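Local coordinates for 5' nucleotidase family protein (Staphylococcus aureus subsp. aureus, PDB 4Q7F) that belongs to the 5' nucleotidase family and joins a metal-binding calcineurin-like phosphoesterase domain, holding manganese and magnesium ions, to a family-specific C-terminal domain, at residues 108-111 with 112-115; 164-167 with 168-172; 181-184 with 185-188; 382-385 with 386-390; 473-476 with 477-480. All blocks are in the same frame, centred on the assembly; numbering follows the deposited sequence.

Contact 1 of 5, residues 108-111 with 112-115. With MG (magnesium ion), chain B; 3D1 ((2R,3S,5R)-5-(6-amino-9H-purin-9-yl)-tetrahydro-2-(hydroxymethyl)furan-3-ol), chain D.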
# COMPACT_ATOMS: atom_id res chain seq x y z
N GLY A 108 -1.41 -3.01 9.46
CA GLY A 108 -1.84 -2.56 8.14
C GLY A 108 -1.99 -3.79 7.26
O GLY A 108 -1.59 -4.89 7.65
N ASN A 109 -2.61 -3.64 6.08
CA ASN A 109 -2.80 -4.77 5.20
C ASN A 109 -1.51 -5.44 4.73
O ASN A 109 -1.48 -6.65 4.54
CB ASN A 109 -3.66 -4.40 3.98
CG ASN A 109 -3.09 -3.24 3.18
OD1 ASN A 109 -3.04 -2.11 3.66
ND2 ASN A 109 -2.71 -3.51 1.94
N HIS A 110 -0.47 -4.65 4.50
CA HIS A 110 0.82 -5.18 4.03
C HIS A 110 1.58 -6.00 5.05
O HIS A 110 2.55 -6.68 4.70
CB HIS A 110 1.66 -4.05 3.40
CG HIS A 110 1.03 -3.48 2.17
ND1 HIS A 110 1.05 -4.14 0.96
CD2 HIS A 110 0.30 -2.35 1.97
CE1 HIS A 110 0.39 -3.43 0.06
NE2 HIS A 110 -0.09 -2.36 0.65
N GLU A 111 1.15 -5.95 6.31
CA GLU A 111 1.74 -6.83 7.32
C GLU A 111 1.48 -8.30 7.05
O GLU A 111 2.15 -9.16 7.63
CB GLU A 111 1.24 -6.48 8.72
CG GLU A 111 2.21 -5.58 9.48
CD GLU A 111 2.22 -4.17 8.95
OE1 GLU A 111 3.16 -3.84 8.20
OE2 GLU A 111 1.28 -3.42 9.25
N PHE A 112 0.51 -8.60 6.17
CA PHE A 112 0.19 -9.97 5.81
C PHE A 112 0.88 -10.46 4.51
O PHE A 112 0.87 -11.65 4.23
CB PHE A 112 -1.34 -10.11 5.67
CG PHE A 112 -2.09 -9.82 6.95
CD1 PHE A 112 -2.34 -10.84 7.88
CD2 PHE A 112 -2.51 -8.52 7.25
CE1 PHE A 112 -3.02 -10.58 9.06
CE2 PHE A 112 -3.17 -8.25 8.45
CZ PHE A 112 -3.45 -9.28 9.34
N ASN A 113 1.49 -9.53 3.76
CA ASN A 113 2.12 -9.82 2.47
C ASN A 113 3.12 -10.96 2.44
O ASN A 113 3.35 -11.52 1.39
CB ASN A 113 2.89 -8.59 1.92
CG ASN A 113 1.99 -7.53 1.27
OD1 ASN A 113 2.50 -6.55 0.73
ND2 ASN A 113 0.67 -7.73 1.29
N TYR A 114 3.76 -11.27 3.57
CA TYR A 114 4.77 -12.32 3.59
C TYR A 114 4.34 -13.56 4.36
O TYR A 114 5.18 -14.40 4.70
CB TYR A 114 6.07 -11.78 4.20
CG TYR A 114 6.67 -10.60 3.45
CD1 TYR A 114 7.17 -10.75 2.17
CD2 TYR A 114 6.76 -9.35 4.05
CE1 TYR A 114 7.73 -9.69 1.49
CE2 TYR A 114 7.33 -8.28 3.39
CZ TYR A 114 7.82 -8.45 2.12
OH TYR A 114 8.39 -7.38 1.46
N GLY A 115 3.05 -13.68 4.65
CA GLY A 115 2.54 -14.83 5.38
C GLY A 115 2.26 -14.57 6.85
O GLY A 115 2.85 -13.68 7.46
MG MG B . -2.37 0.04 3.80
O5' 3D1 D . -5.81 -0.26 -1.56
C5' 3D1 D . -4.89 -1.10 -2.24
C4' 3D1 D . -3.66 -1.37 -1.38
O4' 3D1 D . -2.94 -2.40 -2.02
C1' 3D1 D . -1.69 -1.94 -2.55
N9 3D1 D . -1.48 -2.52 -3.90
C4 3D1 D . -0.94 -3.72 -4.07
N3 3D1 D . -0.48 -4.66 -3.22
C2 3D1 D . 0.02 -5.82 -3.69
N1 3D1 D . 0.09 -6.11 -5.01
C6 3D1 D . -0.34 -5.25 -5.97
N6 3D1 D . -0.26 -5.58 -7.29
C5 3D1 D . -0.92 -3.96 -5.52
N7 3D1 D . -1.44 -2.87 -6.10
C8 3D1 D . -1.79 -2.00 -5.12
C2' 3D1 D . -1.72 -0.42 -2.46
C3' 3D1 D . -2.66 -0.22 -1.28
O3' 3D1 D . -1.90 -0.34 -0.06
O HOH W 1 3.52 -11.14 6.44
O HOH W 2 -1.66 1.38 2.04
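Beside the two-metal site, His110 and Asn113 lie side by side and point the same way, with His110 ND1 donating to Asn113 OD1 over 2.8 Å. The N-H...O angle of 170° and the position of OD1 in the imidazole plane make this a straight bond, although the amide stands almost perpendicular to the ring, with the donor tilted out of the carbonyl plane. Both side chains leave their backbones anti to the carbonyl carbon (chi1 -64° for His110, -79° for Asn113), which brings them together off one turn. That turn is closed by Phe112 N on Asn109 O (3.2 Å) and Asn113 N on His110 O (3.2 Å). Residues 108-111 read Gly-Asn-His-Glu, one of the signature motifs of calcineurin-like phosphoesterases. Its asparagine binds the magnesium ion through Asn109 OD1 at 2.3 Å, in company with Asp72, His207, His247 and a water. The far nitrogen of the histidine, His110 NE2, is hydrogen-bonded to O3' of 3D1 at 2.8 Å, so the ring is gripped at both nitrogens and its rotation is fixed. Glu111 turns back: its OE2 accepts from Gly108 N (2.7 Å) and from Asp72 N, while OE1 takes the N-H groups of Phe73 and Leu74, which together satisfy a buried carboxylate. On the other flank, Phe112 sets its ring edge against the turn, with Phe112 CD2 3.4 Å from Asn109 O.

Contact 2 of 5, residues 164-167 with 168-172. With 3D1 ((2R,3S,5R)-5-(6-amino-9H-purin-9-yl)-tetrahydro-2-(hydroxymethyl)furan-3-ol), chain D.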
# COMPACT_ATOMS: atom_id res chain seq x y z
N THR A 164 -8.33 -1.85 8.24
CA THR A 164 -9.24 -1.99 7.07
C THR A 164 -9.69 -3.46 6.90
O THR A 164 -8.88 -4.41 6.89
CB THR A 164 -8.59 -1.46 5.79
OG1 THR A 164 -9.47 -1.68 4.65
CG2 THR A 164 -7.25 -2.15 5.54
N GLN A 165 -11.00 -3.65 6.76
CA GLN A 165 -11.58 -4.98 6.61
C GLN A 165 -11.36 -5.57 5.22
O GLN A 165 -11.58 -6.75 5.02
CB GLN A 165 -13.09 -4.93 6.86
CG GLN A 165 -13.87 -4.16 5.79
CD GLN A 165 -15.32 -3.93 6.16
OE1 GLN A 165 -15.98 -4.81 6.69
NE2 GLN A 165 -15.83 -2.74 5.87
N PHE A 166 -10.84 -4.77 4.29
CA PHE A 166 -10.82 -5.16 2.86
C PHE A 166 -9.69 -6.11 2.45
O PHE A 166 -9.57 -6.43 1.29
CB PHE A 166 -10.74 -3.87 2.04
CG PHE A 166 -11.61 -3.87 0.81
CD1 PHE A 166 -12.98 -3.85 0.94
CD2 PHE A 166 -11.05 -3.79 -0.46
CE1 PHE A 166 -13.79 -3.81 -0.17
CE2 PHE A 166 -11.86 -3.73 -1.58
CZ PHE A 166 -13.24 -3.76 -1.43
N ILE A 167 -8.89 -6.56 3.41
CA ILE A 167 -7.76 -7.46 3.14
C ILE A 167 -8.05 -8.67 2.22
O ILE A 167 -7.19 -9.00 1.39
CB ILE A 167 -7.07 -7.86 4.46
CG1 ILE A 167 -6.41 -6.61 5.09
CG2 ILE A 167 -6.02 -8.93 4.21
CD1 ILE A 167 -5.88 -6.73 6.52
N PRO A 168 -9.23 -9.35 2.34
CA PRO A 168 -9.55 -10.45 1.43
C PRO A 168 -9.54 -10.08 -0.04
O PRO A 168 -9.35 -10.96 -0.88
CB PRO A 168 -10.96 -10.88 1.88
CG PRO A 168 -10.96 -10.58 3.35
CD PRO A 168 -10.22 -9.26 3.43
N HIS A 169 -9.74 -8.80 -0.36
CA HIS A 169 -9.73 -8.37 -1.75
C HIS A 169 -8.33 -8.17 -2.31
O HIS A 169 -8.18 -7.88 -3.50
CB HIS A 169 -10.49 -7.06 -1.89
CG HIS A 169 -11.96 -7.18 -1.62
ND1 HIS A 169 -12.89 -7.22 -2.63
CD2 HIS A 169 -12.65 -7.28 -0.46
CE1 HIS A 169 -14.10 -7.34 -2.11
NE2 HIS A 169 -13.98 -7.37 -0.79
N TRP A 170 -7.29 -8.37 -1.48
CA TRP A 170 -5.92 -8.15 -1.94
C TRP A 170 -4.90 -9.26 -1.68
O TRP A 170 -4.04 -9.54 -2.52
CB TRP A 170 -5.32 -6.90 -1.25
CG TRP A 170 -6.17 -5.64 -1.30
CD1 TRP A 170 -6.80 -5.11 -2.41
CD2 TRP A 170 -6.43 -4.75 -0.23
NE1 TRP A 170 -7.46 -3.95 -2.07
CE2 TRP A 170 -7.24 -3.71 -0.73
CE3 TRP A 170 -6.06 -4.72 1.14
CZ2 TRP A 170 -7.69 -2.66 0.07
CZ3 TRP A 170 -6.51 -3.69 1.92
CH2 TRP A 170 -7.33 -2.68 1.40
N GLU A 171 -4.99 -9.87 -0.52
CA GLU A 171 -3.95 -10.77 -0.04
C GLU A 171 -3.99 -12.20 -0.58
O GLU A 171 -5.03 -12.66 -1.06
CB GLU A 171 -4.01 -10.76 1.51
CG GLU A 171 -2.83 -11.43 2.20
CD GLU A 171 -1.52 -10.84 1.72
OE1 GLU A 171 -0.81 -11.54 0.96
OE2 GLU A 171 -1.26 -9.65 2.04
N GLN A 172 -2.84 -12.87 -0.52
CA GLN A 172 -2.74 -14.28 -0.87
C GLN A 172 -3.73 -15.01 0.03
O GLN A 172 -3.72 -14.77 1.24
CB GLN A 172 -1.35 -14.81 -0.53
CG GLN A 172 -0.17 -14.20 -1.26
CD GLN A 172 -0.04 -14.73 -2.67
OE1 GLN A 172 -1.01 -15.19 -3.26
NE2 GLN A 172 1.17 -14.66 -3.21
O5' 3D1 D . -5.81 -0.26 -1.56
C5' 3D1 D . -4.89 -1.10 -2.24
C4' 3D1 D . -3.66 -1.37 -1.38
O4' 3D1 D . -2.94 -2.40 -2.02
C1' 3D1 D . -1.69 -1.94 -2.55
N9 3D1 D . -1.48 -2.52 -3.90
C4 3D1 D . -0.94 -3.72 -4.07
N3 3D1 D . -0.48 -4.66 -3.22
C2 3D1 D . 0.02 -5.82 -3.69
N1 3D1 D . 0.09 -6.11 -5.01
C6 3D1 D . -0.34 -5.25 -5.97
N6 3D1 D . -0.26 -5.58 -7.29
C5 3D1 D . -0.92 -3.96 -5.52
N7 3D1 D . -1.44 -2.87 -6.10
C8 3D1 D . -1.79 -2.00 -5.12
C2' 3D1 D . -1.72 -0.42 -2.46
C3' 3D1 D . -2.66 -0.22 -1.28
O3' 3D1 D . -1.90 -0.34 -0.06
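Phe166, His169 and Trp170 form an aromatic cluster on the short 3-10 turn that follows strand 155-163. Its tightest element is the face-to-face stack of Phe166 on His169: the ring centres are 3.7 Å apart and the planes only 4° from parallel. CG of His169 lies anti to the carbonyl carbon (chi1 -67°), which puts the imidazole against the Phe166 ring. These two rings, with Pro168, form the partly exposed side of the turn. The Trp170 side is buried. Phe166 meets the six-membered ring of Trp170 obliquely (planes at 59°), with Phe166 CD2 3.6 Å from Trp170 CZ2, and Phe166 O sits over one face of the indole, near its centre. Looser contacts lie at its six-membered end: Thr164 CG2 stands 4.0 Å from Trp170 CZ3 at the ring edge, and Ile167 CG1 is 4.3 Å from the same carbon. The backbone fixes the geometry: Ile167 O accepts from Glu171 N (3.0 Å) nearly along the C=O axis and from Trp170 N (2.9 Å) above the carbonyl plane. On the opposite face of the indole C5' of 3D1 sits toward the rim, and Trp170 CZ2 comes within 3.5 Å of O5' of 3D1.

Contact 3 of 5, residues 181-184 with 185-188; sequences FHSA and FEIL
Ser183 is the N-cap of helix 184-198, and Ser183 OG accepts the amide of Glu186 at 3.1 Å with an N-H...O angle of 165°. The hydroxyl reaches this position because OG swings anti to its own nitrogen (chi1 163°), placing it over the first turn. Ser183 OG is also hydrogen-bonded to Glu228, whose carboxylate takes the amides of Ala184 and Phe185 as well. A negative group at a helix N-terminus would probably be stabilised by the amides of the first turn and the helix dipole. The reciprocal half of a capping box is not made directly: a water accepts from Ser183 N at 3.0 Å and donates only weakly to Glu186 OE1. Beyond the cap the regular helical bonds begin, Ile187 N to Ser183 O (3.1 Å) and Leu188 N to Ala184 O (3.0 Å).

Outward from these bonds, the extended Glu186 chain lies along the serine, with Glu186 CG 3.6 Å from Ser183 CB. Ala184 and Leu188 are buried between strand 201-207 and Met232 of helix 229-236, a helix that Phe185 also touches. Helix 184-198 thus lies in the connection between the parallel neighbours 155-163 and 201-207. Ile187 rests on strand 155-163 and also reaches back over the cap. It and His182 occupy the N4 and N' positions, those joined in a hydrophobic staple, though here one partner is a histidine whose ring lies edge-to-face with Tyr136. Ile187 CG1 comes within 3.4 Å of Ser183 O and 3.8 Å of His182 CB.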
# COMPACT_ATOMS: atom_id res chain seq x y z
N PHE A 181 -12.17 -10.90 9.13
CA PHE A 181 -12.04 -9.45 9.14
C PHE A 181 -13.38 -8.77 9.37
O PHE A 181 -14.27 -8.84 8.53
CB PHE A 181 -11.46 -8.97 7.81
CG PHE A 181 -10.18 -9.65 7.46
CD1 PHE A 181 -10.20 -10.90 6.84
CD2 PHE A 181 -8.97 -9.09 7.77
CE1 PHE A 181 -9.02 -11.56 6.54
CE2 PHE A 181 -7.78 -9.74 7.49
CZ PHE A 181 -7.81 -10.98 6.86
N HIS A 182 -13.52 -8.07 10.49
CA HIS A 182 -14.78 -7.41 10.78
C HIS A 182 -14.73 -5.91 10.46
O HIS A 182 -13.67 -5.27 10.51
CB HIS A 182 -15.14 -7.60 12.26
CG HIS A 182 -15.26 -9.04 12.66
ND1 HIS A 182 -16.45 -9.73 12.59
CD2 HIS A 182 -14.35 -9.91 13.14
CE1 HIS A 182 -16.26 -10.97 13.00
NE2 HIS A 182 -15.00 -11.11 13.35
N SER A 183 -15.90 -5.36 10.11
CA SER A 183 -16.03 -3.93 9.85
C SER A 183 -15.45 -3.11 11.02
O SER A 183 -15.80 -3.36 12.17
CB SER A 183 -17.51 -3.58 9.73
OG SER A 183 -17.70 -2.19 9.87
N ALA A 184 -14.60 -2.13 10.71
CA ALA A 184 -14.01 -1.27 11.73
C ALA A 184 -15.11 -0.43 12.36
O ALA A 184 -15.06 -0.16 13.56
CB ALA A 184 -12.93 -0.38 11.14
N PHE A 185 -16.10 -0.04 11.58
CA PHE A 185 -17.22 0.73 12.10
C PHE A 185 -17.98 -0.06 13.15
O PHE A 185 -18.32 0.47 14.22
CB PHE A 185 -18.18 1.11 10.97
CG PHE A 185 -19.39 1.86 11.44
CD1 PHE A 185 -20.45 1.20 12.04
CD2 PHE A 185 -19.48 3.23 11.27
CE1 PHE A 185 -21.56 1.89 12.49
CE2 PHE A 185 -20.60 3.93 11.70
CZ PHE A 185 -21.64 3.26 12.31
N GLU A 186 -18.28 -1.32 12.83
CA GLU A 186 -19.07 -2.17 13.74
C GLU A 186 -18.34 -2.48 15.04
O GLU A 186 -18.94 -2.45 16.11
CB GLU A 186 -19.48 -3.48 13.07
CG GLU A 186 -20.40 -3.29 11.87
CD GLU A 186 -20.80 -4.60 11.23
OE1 GLU A 186 -20.59 -5.67 11.85
OE2 GLU A 186 -21.35 -4.55 10.11
N ILE A 187 -17.06 -2.79 14.95
CA ILE A 187 -16.29 -3.09 16.15
C ILE A 187 -16.16 -1.83 17.02
O ILE A 187 -16.26 -1.91 18.25
CB ILE A 187 -14.92 -3.70 15.82
CG1 ILE A 187 -15.10 -5.04 15.09
CG2 ILE A 187 -14.09 -3.90 17.08
CD1 ILE A 187 -15.97 -6.05 15.82
N LEU A 188 -15.94 -0.69 16.39
CA LEU A 188 -15.86 0.56 17.12
C LEU A 188 -17.18 0.81 17.84
O LEU A 188 -17.20 1.08 19.04
CB LEU A 188 -15.53 1.75 16.20
CG LEU A 188 -15.49 3.13 16.88
CD1 LEU A 188 -14.47 3.15 18.00
CD2 LEU A 188 -15.17 4.20 15.85
O HOH W 3 -18.14 -7.39 10.25

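Contact 4 of 5, residues 382-385 with 386-390; sequences NNYP and FPNTF. With 3D1 ((2R,3S,5R)-5-(6-amino-9H-purin-9-yl)-tetrahydro-2-(hydroxymethyl)furan-3-ol), chain D.
Tyr384 and Asn388 cross at about a right angle, Tyr384 OH lying 2.9 Å from Asn388 OD1 with the ring and amide planes 88° apart. Among the polar contacts, the Asn388 amide reads one edge of the purine of 3D1 with both its nitrogen and its oxygen; CG of Asn388 lies anti to its carbonyl carbon, which brings the amide to that edge. Asn388 ND2 donates to N1 of 3D1 at 2.8 Å, nearly straight at 168°, while Asn388 OD1 accepts from N6 of 3D1 at 2.9 Å. Pro387 centres an inverse gamma turn, closed by a weak bond from Asn388 N to Phe386 O, and Phe386 O also meets the tyrosine ring edge at Tyr384 CD1 (3.3 Å).

The remaining contacts are aromatic and apolar. Phe390 approaches Tyr384 at an oblique 66°, with Phe390 CE2 3.6 Å from Tyr384 OH. Phe386 lays a ring face over the purine, Phe386 CD1 standing 3.5 Å from C2 of 3D1, and Pro385 CG touches Phe386 CD2 (4.1 Å). A flat ring on the purine face, with an asparagine amide along its edge, is the part that the C-terminal domain contributes to the purine end of the 3D1 pocket.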
# COMPACT_ATOMS: atom_id res chain seq x y z
N ASN A 382 12.29 -1.82 -8.51
CA ASN A 382 11.55 -0.60 -8.85
C ASN A 382 10.46 -0.86 -9.86
O ASN A 382 9.41 -0.24 -9.80
CB ASN A 382 12.51 0.50 -9.35
CG ASN A 382 13.30 1.12 -8.22
OD1 ASN A 382 12.82 1.18 -7.10
ND2 ASN A 382 14.51 1.58 -8.50
N ASN A 383 10.71 -1.78 -10.78
CA ASN A 383 9.69 -2.12 -11.79
C ASN A 383 8.63 -3.11 -11.30
O ASN A 383 7.53 -3.13 -11.82
CB ASN A 383 10.37 -2.58 -13.06
CG ASN A 383 11.00 -1.41 -13.79
OD1 ASN A 383 10.29 -0.61 -14.40
ND2 ASN A 383 12.31 -1.28 -13.72
N TYR A 384 8.94 -3.89 -10.27
CA TYR A 384 7.93 -4.79 -9.68
C TYR A 384 8.11 -4.73 -8.18
O TYR A 384 8.73 -5.62 -7.61
CB TYR A 384 8.07 -6.25 -10.18
CG TYR A 384 6.71 -6.89 -10.17
CD1 TYR A 384 6.10 -7.25 -8.99
CD2 TYR A 384 5.97 -6.98 -11.35
CE1 TYR A 384 4.82 -7.77 -8.99
CE2 TYR A 384 4.69 -7.49 -11.35
CZ TYR A 384 4.12 -7.88 -10.17
OH TYR A 384 2.85 -8.36 -10.14
N PRO A 385 7.53 -3.71 -7.52
CA PRO A 385 7.75 -3.51 -6.09
C PRO A 385 6.83 -4.26 -5.13
O PRO A 385 6.89 -4.02 -3.94
CB PRO A 385 7.54 -2.00 -5.92
CG PRO A 385 6.49 -1.67 -6.95
CD PRO A 385 6.64 -2.67 -8.08
N PHE A 386 5.99 -5.16 -5.64
CA PHE A 386 5.13 -5.93 -4.74
C PHE A 386 5.49 -7.40 -4.76
O PHE A 386 5.98 -7.91 -5.78
CB PHE A 386 3.66 -5.74 -5.12
CG PHE A 386 3.18 -4.34 -4.91
CD1 PHE A 386 2.95 -3.85 -3.62
CD2 PHE A 386 2.93 -3.51 -5.98
CE1 PHE A 386 2.51 -2.56 -3.42
CE2 PHE A 386 2.48 -2.22 -5.79
CZ PHE A 386 2.26 -1.74 -4.51
N PRO A 387 5.23 -8.12 -3.65
CA PRO A 387 5.52 -9.55 -3.66
C PRO A 387 4.33 -10.38 -4.20
O PRO A 387 3.80 -11.27 -3.53
CB PRO A 387 5.84 -9.83 -2.19
CG PRO A 387 5.03 -8.83 -1.42
CD PRO A 387 4.80 -7.65 -2.32
N ASN A 388 3.93 -10.10 -5.43
CA ASN A 388 2.84 -10.81 -6.08
C ASN A 388 3.29 -12.08 -6.80
O ASN A 388 4.36 -12.11 -7.41
CB ASN A 388 2.24 -9.99 -7.20
CG ASN A 388 1.67 -8.67 -6.76
OD1 ASN A 388 1.70 -7.70 -7.54
ND2 ASN A 388 1.14 -8.61 -5.57
N THR A 389 2.44 -13.11 -6.74
CA THR A 389 2.65 -14.33 -7.49
C THR A 389 1.60 -14.21 -8.60
O THR A 389 0.92 -13.17 -8.69
CB THR A 389 2.45 -15.58 -6.64
OG1 THR A 389 1.16 -15.51 -6.05
CG2 THR A 389 3.51 -15.66 -5.53
N PHE A 390 1.45 -15.23 -9.42
CA PHE A 390 0.51 -15.14 -10.54
C PHE A 390 -0.47 -16.30 -10.65
O PHE A 390 -0.26 -17.39 -10.14
CB PHE A 390 1.31 -14.96 -11.82
CG PHE A 390 2.23 -13.79 -11.76
CD1 PHE A 390 3.51 -13.93 -11.20
CD2 PHE A 390 1.80 -12.52 -12.14
CE1 PHE A 390 4.35 -12.84 -11.09
CE2 PHE A 390 2.64 -11.42 -12.02
CZ PHE A 390 3.91 -11.58 -11.51
O5' 3D1 D . -5.81 -0.26 -1.56
C5' 3D1 D . -4.89 -1.10 -2.24
C4' 3D1 D . -3.66 -1.37 -1.38
O4' 3D1 D . -2.94 -2.40 -2.02
C1' 3D1 D . -1.69 -1.94 -2.55
N9 3D1 D . -1.48 -2.52 -3.90
C4 3D1 D . -0.94 -3.72 -4.07
N3 3D1 D . -0.48 -4.66 -3.22
C2 3D1 D . 0.02 -5.82 -3.69
N1 3D1 D . 0.09 -6.11 -5.01
C6 3D1 D . -0.34 -5.25 -5.97
N6 3D1 D . -0.26 -5.58 -7.29
C5 3D1 D . -0.92 -3.96 -5.52
N7 3D1 D . -1.44 -2.87 -6.10
C8 3D1 D . -1.79 -2.00 -5.12
C2' 3D1 D . -1.72 -0.42 -2.46
C3' 3D1 D . -2.66 -0.22 -1.28
O3' 3D1 D . -1.90 -0.34 -0.06

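Contact 5 of 5, residues 473-476 with 477-480; sequences CVNN and YRAV. With 3D1 ((2R,3S,5R)-5-(6-amino-9H-purin-9-yl)-tetrahydro-2-(hydroxymethyl)furan-3-ol), chain D.
Tyr477 begins beside Asn475: Tyr477 CB lies 3.1 Å from Asn475 OD1, on the flank of the helix start. From there the side chain runs anti to its backbone nitrogen (chi1 -176°), which carries the ring away from the turn and against one face of the purine of 3D1. Tyr477 CG lies 3.4 Å from C6 of 3D1; Tyr477 CE1 is 3.3 Å from C4 of 3D1. Tyr477 CZ reaches C8 of 3D1 at 3.5 Å, and C5 of 3D1 sits over the centre of the phenol ring. The ring therefore spans both parts of the purine along one face, while Phe386 lies over the other. At the tip, Tyr477 OH comes to the sugar end, 3.3 Å from O4' of 3D1.

The backbone that holds this ring is a strand-to-helix junction, in which strand 469-475 passes directly into helix 476-479 and Asn475 is the N-cap. Asn475 OD1 accepts from Arg478 N at 2.7 Å, an almost straight capping bond (173°). CG of Asn475 stands between its backbone N and carbonyl carbon (chi1 66°), which turns OD1 to the amide of Arg478. Ala479 N adds a bond to Asn475 O at 3.0 Å, and Val474 CG2 touches Ala479 CB at 4.1 Å. Asn476 OD1 accepts from Thr389 N, and Arg478 extends to a salt bridge with Asp435.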
# COMPACT_ATOMS: atom_id res chain seq x y z
N CYS A 473 -3.33 -14.65 -17.62
CA CYS A 473 -2.36 -14.60 -16.51
C CYS A 473 -2.50 -13.24 -15.84
O CYS A 473 -2.30 -12.18 -16.48
CB CYS A 473 -0.94 -14.77 -17.03
SG CYS A 473 0.28 -14.87 -15.73
N VAL A 474 -2.87 -13.25 -14.55
CA VAL A 474 -2.98 -12.04 -13.77
C VAL A 474 -2.18 -12.23 -12.49
O VAL A 474 -1.79 -13.36 -12.14
CB VAL A 474 -4.44 -11.69 -13.44
CG1 VAL A 474 -5.27 -11.70 -14.72
CG2 VAL A 474 -5.02 -12.66 -12.42
N ASN A 475 -1.88 -11.13 -11.79
CA ASN A 475 -1.17 -11.30 -10.49
C ASN A 475 -2.15 -11.69 -9.37
O ASN A 475 -3.37 -11.59 -9.56
CB ASN A 475 -0.34 -10.08 -10.15
CG ASN A 475 -1.17 -8.83 -9.89
OD1 ASN A 475 -2.18 -8.85 -9.21
ND2 ASN A 475 -0.67 -7.72 -10.36
N ASN A 476 -1.64 -12.12 -8.22
CA ASN A 476 -2.53 -12.60 -7.15
C ASN A 476 -3.46 -11.51 -6.61
O ASN A 476 -4.57 -11.81 -6.15
CB ASN A 476 -1.76 -13.23 -6.01
CG ASN A 476 -0.95 -12.24 -5.24
OD1 ASN A 476 0.05 -11.73 -5.73
ND2 ASN A 476 -1.37 -11.96 -4.02
N TYR A 477 -2.99 -10.27 -6.68
CA TYR A 477 -3.77 -9.11 -6.22
C TYR A 477 -5.01 -9.03 -7.09
O TYR A 477 -6.13 -8.98 -6.59
CB TYR A 477 -2.92 -7.83 -6.38
CG TYR A 477 -3.53 -6.55 -5.88
CD1 TYR A 477 -3.46 -6.21 -4.53
CD2 TYR A 477 -4.11 -5.64 -6.75
CE1 TYR A 477 -4.00 -5.03 -4.05
CE2 TYR A 477 -4.65 -4.44 -6.30
CZ TYR A 477 -4.58 -4.14 -4.94
OH TYR A 477 -5.08 -2.97 -4.47
N ARG A 478 -4.80 -9.01 -8.40
CA ARG A 478 -5.93 -9.00 -9.32
C ARG A 478 -6.85 -10.22 -9.17
O ARG A 478 -8.07 -10.06 -9.24
CB ARG A 478 -5.44 -8.93 -10.75
CG ARG A 478 -4.90 -7.58 -11.14
CD ARG A 478 -6.01 -6.57 -11.38
NE ARG A 478 -5.39 -5.35 -11.87
CZ ARG A 478 -5.02 -4.31 -11.13
NH1 ARG A 478 -5.24 -4.25 -9.81
NH2 ARG A 478 -4.42 -3.30 -11.74
N ALA A 479 -6.28 -11.41 -8.98
CA ALA A 479 -7.03 -12.65 -8.85
C ALA A 479 -8.13 -12.63 -7.79
O ALA A 479 -9.19 -13.26 -7.98
CB ALA A 479 -6.10 -13.85 -8.63
N VAL A 480 -7.91 -11.92 -6.68
CA VAL A 480 -8.93 -11.79 -5.65
C VAL A 480 -9.74 -10.48 -5.75
O VAL A 480 -10.46 -10.12 -4.83
CB VAL A 480 -8.34 -11.95 -4.23
CG1 VAL A 480 -7.80 -13.38 -4.06
CG2 VAL A 480 -7.26 -10.94 -3.98
O5' 3D1 D . -5.81 -0.26 -1.56
C5' 3D1 D . -4.89 -1.10 -2.24
C4' 3D1 D . -3.66 -1.37 -1.38
O4' 3D1 D . -2.94 -2.40 -2.02
C1' 3D1 D . -1.69 -1.94 -2.55
N9 3D1 D . -1.48 -2.52 -3.90
C4 3D1 D . -0.94 -3.72 -4.07
N3 3D1 D . -0.48 -4.66 -3.22
C2 3D1 D . 0.02 -5.82 -3.69
N1 3D1 D . 0.09 -6.11 -5.01
C6 3D1 D . -0.34 -5.25 -5.97
N6 3D1 D . -0.26 -5.58 -7.29
C5 3D1 D . -0.92 -3.96 -5.52
N7 3D1 D . -1.44 -2.87 -6.10
C8 3D1 D . -1.79 -2.00 -5.12
C2' 3D1 D . -1.72 -0.42 -2.46
C3' 3D1 D . -2.66 -0.22 -1.28
O3' 3D1 D . -1.90 -0.34 -0.06

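Contacts 1 to 3 come first along the chain, in the calcineurin-like phosphoesterase domain; contacts 4 and 5 follow in the C-terminal domain. Contacts 1, 2, 4 and 5 all touch 3D1, enclosed by loops of both domains and by the junction of strand 469-475 with helix 476-479. Centres of contacts 1 and 2 are about 10 Å apart and joined by Asn113 ND2 to Glu171 OE2. Contacts 4 and 5, about 11 Å apart, meet where strands 390-396 and 469-475 pair in one sheet. Across the interface, Trp170 packs on Tyr477 and Gln172 reaches Thr389. Contact 3 lies outermost, about 30 Å from contact 4 between centres, yet its Phe181 packs against Ile167 and Pro168.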